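Local coordinates for hyaluronidase-phage associated (Streptococcus pyogenes, PDB 2WB3), which is a phage tail-fibre hyaluronate lyase that probably cleaves the hyaluronan capsule of the streptococcal host, using a trimeric, triple-stranded beta-helical shaft, at residues L20-A25 with S30-R35; D104-Y107 with D113-S116; K129-T132 with A137-K140. All blocks are in the same frame, centred on the assembly; numbering follows the deposited sequence.

Interaction 1: L20-A25 with S30-R35; sequences LNITSA and SAMQIR
The apolar part of the contact is carried by I22 and M32, whose side chains cross at about a right angle. I22 CD1 reaches M32 SD at 3.9 Å, so the end of the isoleucine side chain meets the methionine thioether. M32 gets there because its CG lies anti to the backbone N (chi1 174°) and the rest of the side chain is fully extended. The second branch of I22 approaches backbone instead, with CG2 4.1 Å from A31 O. Further along, two small groups come together, S24 CB resting 3.7 Å from A31 CB; here the CA atoms of S24 and A31 are 5.1 Å apart, the shortest CA-CA distance between 20-25 and 30-35.

The backbones of the two segments exchange no hydrogen bond, which fits the triple-stranded beta-helix of this tail fibre: strands 20-24 and 32-36 find their parallel ladder partners in the two other subunits, not in each other. The interior is correspondingly shared, I22 packing on L20 of the second subunit and M32 on the M32 residues of both neighbouring subunits.

The polar end of S24 is satisfied outside the pair of segments. S24 OG, anti to its own backbone N at chi1 -177°, accepts a hydrogen bond from N26 N in the link between them.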
loop_
_atom_site.group_PDB
_atom_site.type_symbol
_atom_site.label_atom_id
_atom_site.label_comp_id
_atom_site.label_asym_id
_atom_site.label_seq_id
_atom_site.Cartn_x
_atom_site.Cartn_y
_atom_site.Cartn_z
ATOM N N LEU A 20 2.750 -8.584 3.861
ATOM C CA LEU A 20 1.503 -7.815 3.980
ATOM C C LEU A 20 0.605 -8.434 5.047
ATOM O O LEU A 20 0.301 -9.639 5.002
ATOM C CB LEU A 20 0.814 -7.758 2.607
ATOM C CG LEU A 20 -0.530 -6.975 2.646
ATOM C CD1 LEU A 20 -0.389 -5.569 3.165
ATOM C CD2 LEU A 20 -1.120 -6.934 1.252
ATOM N N ASN A 21 0.192 -7.618 6.027
ATOM C CA ASN A 21 -0.625 -8.103 7.105
ATOM C C ASN A 21 -1.847 -7.157 7.202
ATOM O O ASN A 21 -1.689 -5.967 7.291
ATOM C CB ASN A 21 0.157 -8.069 8.433
ATOM C CG ASN A 21 -0.723 -8.460 9.633
ATOM O OD1 ASN A 21 -1.262 -9.571 9.693
ATOM N ND2 ASN A 21 -0.868 -7.535 10.589
ATOM N N ILE A 22 -3.042 -7.711 7.107
ATOM C CA ILE A 22 -4.283 -6.893 7.143
ATOM C C ILE A 22 -5.152 -7.315 8.308
ATOM O O ILE A 22 -5.396 -8.513 8.504
ATOM C CB ILE A 22 -5.033 -7.116 5.833
ATOM C CG1 ILE A 22 -4.096 -6.666 4.694
ATOM C CG2 ILE A 22 -6.432 -6.357 5.796
ATOM C CD1 ILE A 22 -4.664 -6.700 3.481
ATOM N N THR A 23 -5.634 -6.355 9.110
ATOM C CA THR A 23 -6.631 -6.681 10.148
ATOM C C THR A 23 -7.764 -5.667 10.167
ATOM O O THR A 23 -7.515 -4.465 10.208
ATOM C CB THR A 23 -6.073 -6.695 11.591
ATOM O OG1 THR A 23 -5.583 -5.389 11.942
ATOM C CG2 THR A 23 -4.967 -7.747 11.748
ATOM N N SER A 24 -8.999 -6.159 10.172
ATOM C CA SER A 24 -10.150 -5.271 10.333
ATOM C C SER A 24 -10.861 -5.582 11.652
ATOM O O SER A 24 -11.088 -6.745 11.977
ATOM C CB SER A 24 -11.138 -5.425 9.212
ATOM O OG SER A 24 -12.192 -4.458 9.435
ATOM N N ALA A 25 -11.252 -4.541 12.371
ATOM C CA ALA A 25 -12.161 -4.722 13.506
ATOM C C ALA A 25 -13.631 -4.324 13.195
ATOM O O ALA A 25 -14.433 -4.140 14.120
ATOM C CB ALA A 25 -11.637 -3.961 14.711
ATOM N N SER A 30 -16.190 -6.958 4.759
ATOM C CA SER A 30 -15.049 -7.837 4.470
ATOM C C SER A 30 -13.757 -7.136 4.769
ATOM O O SER A 30 -13.573 -5.971 4.430
ATOM C CB SER A 30 -15.124 -8.251 2.985
ATOM O OG SER A 30 -16.216 -9.177 2.854
ATOM N N ALA A 31 -12.829 -7.806 5.446
ATOM C CA ALA A 31 -11.568 -7.126 5.789
ATOM C C ALA A 31 -10.894 -6.832 4.470
ATOM O O ALA A 31 -10.207 -5.841 4.335
ATOM C CB ALA A 31 -10.636 -8.021 6.604
ATOM N N MET A 32 -11.045 -7.727 3.530
ATOM C CA MET A 32 -10.461 -7.444 2.198
ATOM C C MET A 32 -11.346 -7.909 1.057
ATOM O O MET A 32 -12.002 -8.964 1.133
ATOM C CB MET A 32 -9.036 -8.092 2.082
ATOM C CG MET A 32 -8.421 -7.976 0.679
ATOM S SD MET A 32 -6.738 -8.641 0.807
ATOM C CE MET A 32 -6.287 -8.511 -0.935
ATOM N N GLN A 33 -11.304 -7.193 -0.068
ATOM C CA GLN A 33 -12.089 -7.618 -1.192
ATOM C C GLN A 33 -11.234 -7.511 -2.427
ATOM O O GLN A 33 -10.436 -6.606 -2.522
ATOM C CB GLN A 33 -13.238 -6.651 -1.393
ATOM C CG GLN A 33 -14.301 -6.706 -0.384
ATOM C CD GLN A 33 -15.397 -5.739 -0.818
ATOM O OE1 GLN A 33 -16.194 -6.059 -1.688
ATOM N NE2 GLN A 33 -15.336 -4.515 -0.314
ATOM N N ILE A 34 -11.368 -8.476 -3.313
ATOM C CA ILE A 34 -10.740 -8.478 -4.625
ATOM C C ILE A 34 -11.737 -8.740 -5.755
ATOM O O ILE A 34 -12.522 -9.611 -5.654
ATOM C CB ILE A 34 -9.629 -9.548 -4.750
ATOM C CG1 ILE A 34 -8.681 -9.527 -3.583
ATOM C CG2 ILE A 34 -8.851 -9.385 -5.996
ATOM C CD1 ILE A 34 -7.949 -10.754 -3.470
ATOM N N ARG A 35 -11.608 -7.980 -6.840
ATOM C CA ARG A 35 -12.417 -8.179 -8.040
ATOM C C ARG A 35 -11.578 -8.029 -9.315
ATOM O O ARG A 35 -10.852 -7.048 -9.480
ATOM C CB ARG A 35 -13.591 -7.199 -8.064
ATOM C CG ARG A 35 -14.539 -7.395 -9.236
ATOM C CD ARG A 35 -15.515 -6.236 -9.357
ATOM N NE ARG A 35 -16.725 -6.455 -8.571
ATOM C CZ ARG A 35 -17.853 -6.958 -9.060
ATOM N NH1 ARG A 35 -17.931 -7.297 -10.340
ATOM N NH2 ARG A 35 -18.906 -7.123 -8.271
#

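Interaction 2: D104-Y107 with D113-S116; sequences DKFY and DFWS
Y107 and W115 form a hydrogen-bonded pair of an antiparallel beta hairpin between strands 103-108 and 114-116, in a three-stranded sheet that runs on through W115 and S116 into the third subunit. Two backbone bonds define the pairing: Y107 N donates to W115 O at 3.0 Å, and W115 N to Y107 O at 2.9 Å. Each oxygen also receives a CA-H, from F106 CA at W115 O and from F114 CA at Y107 O. F106 and S116 make the adjacent non-hydrogen-bonded pair, CA atoms 4.5 Å apart. K105 and F106 both face I98, to which backbone bonds tie them, in a classic beta bulge.

Side-chain polar atoms look elsewhere: D104 OD1 makes salt bridges with R97 and R99, while S116 OG has G112 O of the second subunit as its main partner and a further hydrogen bond to A118 O. F114 N is held by S120 OG of the third subunit.

On the face they share, the Y107 ring and the five-membered ring of W115 lie 25° from parallel, slid to 5.3 Å between centroids with little overlap. What covers the phenol is the tryptophan methylene, W115 CB standing 3.6 Å from the Y107 ring centroid in a CH-pi contact. With W115 CG anti to the backbone N (chi1 173°), the indole extends back along the neighbouring strand, bringing CH2 to 3.4 Å from D104 O.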
loop_
_atom_site.group_PDB
_atom_site.type_symbol
_atom_site.label_atom_id
_atom_site.label_comp_id
_atom_site.label_asym_id
_atom_site.label_seq_id
_atom_site.Cartn_x
_atom_site.Cartn_y
_atom_site.Cartn_z
ATOM N N ASP A 104 -6.129 -33.489 -13.923
ATOM C CA ASP A 104 -7.273 -33.516 -12.994
ATOM C C ASP A 104 -7.265 -34.726 -12.056
ATOM O O ASP A 104 -7.153 -35.867 -12.488
ATOM C CB ASP A 104 -8.623 -33.457 -13.746
ATOM C CG ASP A 104 -8.851 -32.164 -14.459
ATOM O OD1 ASP A 104 -8.524 -31.091 -13.964
ATOM O OD2 ASP A 104 -9.400 -32.210 -15.567
ATOM N N LYS A 105 -7.410 -34.467 -10.764
ATOM C CA LYS A 105 -7.446 -35.504 -9.772
ATOM C C LYS A 105 -8.782 -35.563 -9.033
ATOM O O LYS A 105 -9.239 -36.620 -8.636
ATOM C CB LYS A 105 -6.315 -35.263 -8.766
ATOM C CG LYS A 105 -4.928 -35.277 -9.376
ATOM C CD LYS A 105 -4.697 -36.613 -9.987
ATOM C CE LYS A 105 -3.235 -36.891 -10.281
ATOM N NZ LYS A 105 -3.064 -38.285 -10.758
ATOM N N PHE A 106 -9.399 -34.411 -8.814
ATOM C CA PHE A 106 -10.666 -34.349 -8.102
ATOM C C PHE A 106 -11.348 -33.083 -8.537
ATOM O O PHE A 106 -10.696 -32.058 -8.658
ATOM C CB PHE A 106 -10.396 -34.265 -6.576
ATOM C CG PHE A 106 -11.651 -34.207 -5.727
ATOM C CD1 PHE A 106 -12.201 -35.361 -5.203
ATOM C CD2 PHE A 106 -12.252 -33.001 -5.411
ATOM C CE1 PHE A 106 -13.347 -35.308 -4.437
ATOM C CE2 PHE A 106 -13.427 -32.949 -4.627
ATOM C CZ PHE A 106 -13.952 -34.120 -4.140
ATOM N N TYR A 107 -12.652 -33.110 -8.746
ATOM C CA TYR A 107 -13.384 -31.867 -8.927
ATOM C C TYR A 107 -14.805 -31.926 -8.410
ATOM O O TYR A 107 -15.382 -33.005 -8.243
ATOM C CB TYR A 107 -13.365 -31.432 -10.399
ATOM C CG TYR A 107 -14.114 -32.312 -11.375
ATOM C CD1 TYR A 107 -15.528 -32.303 -11.435
ATOM C CD2 TYR A 107 -13.416 -33.109 -12.290
ATOM C CE1 TYR A 107 -16.208 -33.079 -12.370
ATOM C CE2 TYR A 107 -14.096 -33.890 -13.229
ATOM C CZ TYR A 107 -15.475 -33.858 -13.264
ATOM O OH TYR A 107 -16.120 -34.662 -14.173
ATOM N N ASP A 113 -22.002 -32.380 -8.454
ATOM C CA ASP A 113 -21.389 -33.683 -8.657
ATOM C C ASP A 113 -19.898 -33.621 -8.388
ATOM O O ASP A 113 -19.241 -32.630 -8.697
ATOM C CB ASP A 113 -21.631 -34.168 -10.082
ATOM C CG ASP A 113 -21.169 -33.187 -11.105
ATOM O OD1 ASP A 113 -21.704 -32.058 -11.134
ATOM O OD2 ASP A 113 -20.261 -33.515 -11.893
ATOM N N PHE A 114 -19.339 -34.681 -7.831
ATOM C CA PHE A 114 -17.887 -34.756 -7.695
ATOM C C PHE A 114 -17.339 -35.899 -8.546
ATOM O O PHE A 114 -18.061 -36.859 -8.912
ATOM C CB PHE A 114 -17.435 -34.837 -6.215
ATOM C CG PHE A 114 -17.817 -36.109 -5.532
ATOM C CD1 PHE A 114 -16.985 -37.197 -5.560
ATOM C CD2 PHE A 114 -19.016 -36.205 -4.839
ATOM C CE1 PHE A 114 -17.355 -38.386 -4.947
ATOM C CE2 PHE A 114 -19.371 -37.364 -4.213
ATOM C CZ PHE A 114 -18.554 -38.462 -4.285
ATOM N N TRP A 115 -16.055 -35.781 -8.871
ATOM C CA TRP A 115 -15.296 -36.838 -9.547
ATOM C C TRP A 115 -13.964 -37.009 -8.832
ATOM O O TRP A 115 -13.257 -36.021 -8.631
ATOM C CB TRP A 115 -15.041 -36.439 -10.992
ATOM C CG TRP A 115 -14.145 -37.387 -11.680
ATOM C CD1 TRP A 115 -14.498 -38.595 -12.233
ATOM C CD2 TRP A 115 -12.730 -37.245 -11.879
ATOM N NE1 TRP A 115 -13.381 -39.217 -12.759
ATOM C CE2 TRP A 115 -12.284 -38.414 -12.559
ATOM C CE3 TRP A 115 -11.792 -36.253 -11.541
ATOM C CZ2 TRP A 115 -10.932 -38.618 -12.916
ATOM C CZ3 TRP A 115 -10.437 -36.448 -11.915
ATOM C CH2 TRP A 115 -10.028 -37.629 -12.594
ATOM N N SER A 116 -13.623 -38.228 -8.456
ATOM C CA SER A 116 -12.371 -38.493 -7.778
ATOM C C SER A 116 -11.599 -39.488 -8.636
ATOM O O SER A 116 -12.196 -40.450 -9.115
ATOM C CB SER A 116 -12.627 -39.113 -6.405
ATOM O OG SER A 116 -11.414 -39.567 -5.806
#

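Interaction 3: K129-T132 with A137-K140; sequences KDPT and AATK
Segments 129-132 and 137-140 lie alongside each other without regular secondary structure, D130 facing T139 and P131 facing A138 with CA atoms 5.6 Å apart in both pairs. No direct backbone hydrogen bond joins them. A water bridges the backbones instead, donating to K129 O and to A137 O at 2.8 Å each; the two carbonyl oxygens, themselves 4.1 Å apart, are thus both satisfied by one molecule.

P131 makes the apolar part of the contact. Its CB lies 3.7 Å from A137 O, and its CG approaches A138 CA at 3.9 Å, so the pyrrolidine ring packs largely on backbone. P131 also packs on Y142 of the following helix and on K140 of the second subunit.

T139 is the N-cap of helix 140-152, its OG1 accepting a hydrogen bond from Y142 N. The same hydroxyl donates to D130 OD1 at 2.6 Å, meeting the carboxylate oxygen nearly along its C-O axis, while the two side chains cross at about a right angle. With T139 OG1 between the backbone N and the carbonyl carbon (chi1 49°), the hydroxyl can serve both the helix start and D130, which fixes its rotation. The methyl branch, T139 CG2, rests 3.7 Å from K129 O. D130 OD1 has a second partner in a salt bridge with K135 NZ of the third subunit; that lysine and the nearby helix N-terminus would probably favour a charged carboxylate.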
loop_
_atom_site.group_PDB
_atom_site.type_symbol
_atom_site.label_atom_id
_atom_site.label_comp_id
_atom_site.label_asym_id
_atom_site.label_seq_id
_atom_site.Cartn_x
_atom_site.Cartn_y
_atom_site.Cartn_z
ATOM N N LYS A 129 -28.720 -43.136 -4.162
ATOM C CA LYS A 129 -29.936 -43.646 -4.804
ATOM C C LYS A 129 -29.723 -45.071 -5.322
ATOM O O LYS A 129 -28.563 -45.493 -5.539
ATOM C CB LYS A 129 -30.373 -42.698 -5.912
ATOM C CG LYS A 129 -31.089 -41.486 -5.362
ATOM C CD LYS A 129 -31.476 -40.489 -6.443
ATOM C CE LYS A 129 -32.520 -39.520 -5.861
ATOM N NZ LYS A 129 -33.011 -38.480 -6.824
ATOM N N ASP A 130 -30.820 -45.825 -5.506
ATOM C CA ASP A 130 -30.750 -47.188 -6.089
ATOM C C ASP A 130 -30.048 -47.200 -7.435
ATOM O O ASP A 130 -30.291 -46.325 -8.243
ATOM C CB ASP A 130 -32.149 -47.760 -6.327
ATOM C CG ASP A 130 -32.900 -48.000 -5.071
ATOM O OD1 ASP A 130 -32.282 -48.314 -4.023
ATOM O OD2 ASP A 130 -34.146 -47.877 -5.157
ATOM N N PRO A 131 -29.210 -48.211 -7.690
ATOM C CA PRO A 131 -28.475 -48.278 -8.921
ATOM C C PRO A 131 -29.403 -48.494 -10.115
ATOM O O PRO A 131 -30.422 -49.180 -9.999
ATOM C CB PRO A 131 -27.571 -49.495 -8.718
ATOM C CG PRO A 131 -28.280 -50.322 -7.813
ATOM C CD PRO A 131 -28.950 -49.391 -6.853
ATOM N N THR A 132 -29.075 -47.889 -11.243
ATOM C CA THR A 132 -29.850 -48.084 -12.471
ATOM C C THR A 132 -28.864 -48.422 -13.555
ATOM O O THR A 132 -29.175 -48.314 -14.737
ATOM C CB THR A 132 -30.594 -46.814 -12.918
ATOM O OG1 THR A 132 -29.642 -45.804 -13.309
ATOM C CG2 THR A 132 -31.574 -46.296 -11.815
ATOM N N ALA A 137 -23.238 -47.873 -7.383
ATOM C CA ALA A 137 -23.160 -48.555 -6.106
ATOM C C ALA A 137 -24.553 -49.015 -5.665
ATOM O O ALA A 137 -25.550 -48.314 -5.914
ATOM C CB ALA A 137 -22.529 -47.653 -5.057
ATOM N N ALA A 138 -24.628 -50.183 -5.011
ATOM C CA ALA A 138 -25.929 -50.796 -4.677
ATOM C C ALA A 138 -26.339 -50.387 -3.294
ATOM O O ALA A 138 -25.510 -50.344 -2.417
ATOM C CB ALA A 138 -25.856 -52.329 -4.793
ATOM N N THR A 139 -27.618 -50.057 -3.111
ATOM C CA THR A 139 -28.162 -49.683 -1.793
ATOM C C THR A 139 -28.525 -50.938 -1.001
ATOM O O THR A 139 -28.629 -52.010 -1.594
ATOM C CB THR A 139 -29.442 -48.850 -1.948
ATOM O OG1 THR A 139 -30.310 -49.525 -2.859
ATOM C CG2 THR A 139 -29.134 -47.478 -2.526
ATOM N N LYS A 140 -28.743 -50.826 0.315
ATOM C CA LYS A 140 -29.200 -51.982 1.113
ATOM C C LYS A 140 -30.497 -52.471 0.454
ATOM O O LYS A 140 -30.656 -53.671 0.197
ATOM C CB LYS A 140 -29.411 -51.623 2.583
HETATM O O HOH W 1 -25.981 -45.640 -6.687
#

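The three contacts follow one another in series along an elongated chain, and none touches another. Interactions 1 and 2 have centres 31 Å apart and nearest atoms about 22 Å apart; interactions 2 and 3 lie closer, with centres 21 Å and nearest atoms about 10 Å apart. Interactions 1 and 3, at 47 Å between centres, sit on opposite sides of the chain's centre. They therefore sample successive levels of the fibre: intertwined strands at 20-35, an antiparallel hairpin at 104-116 whose edge is extended by the third subunit, and the loop leading into helix 140-152. All three reach both the second and third subunits, so they lie at the subunit interfaces of the trimer.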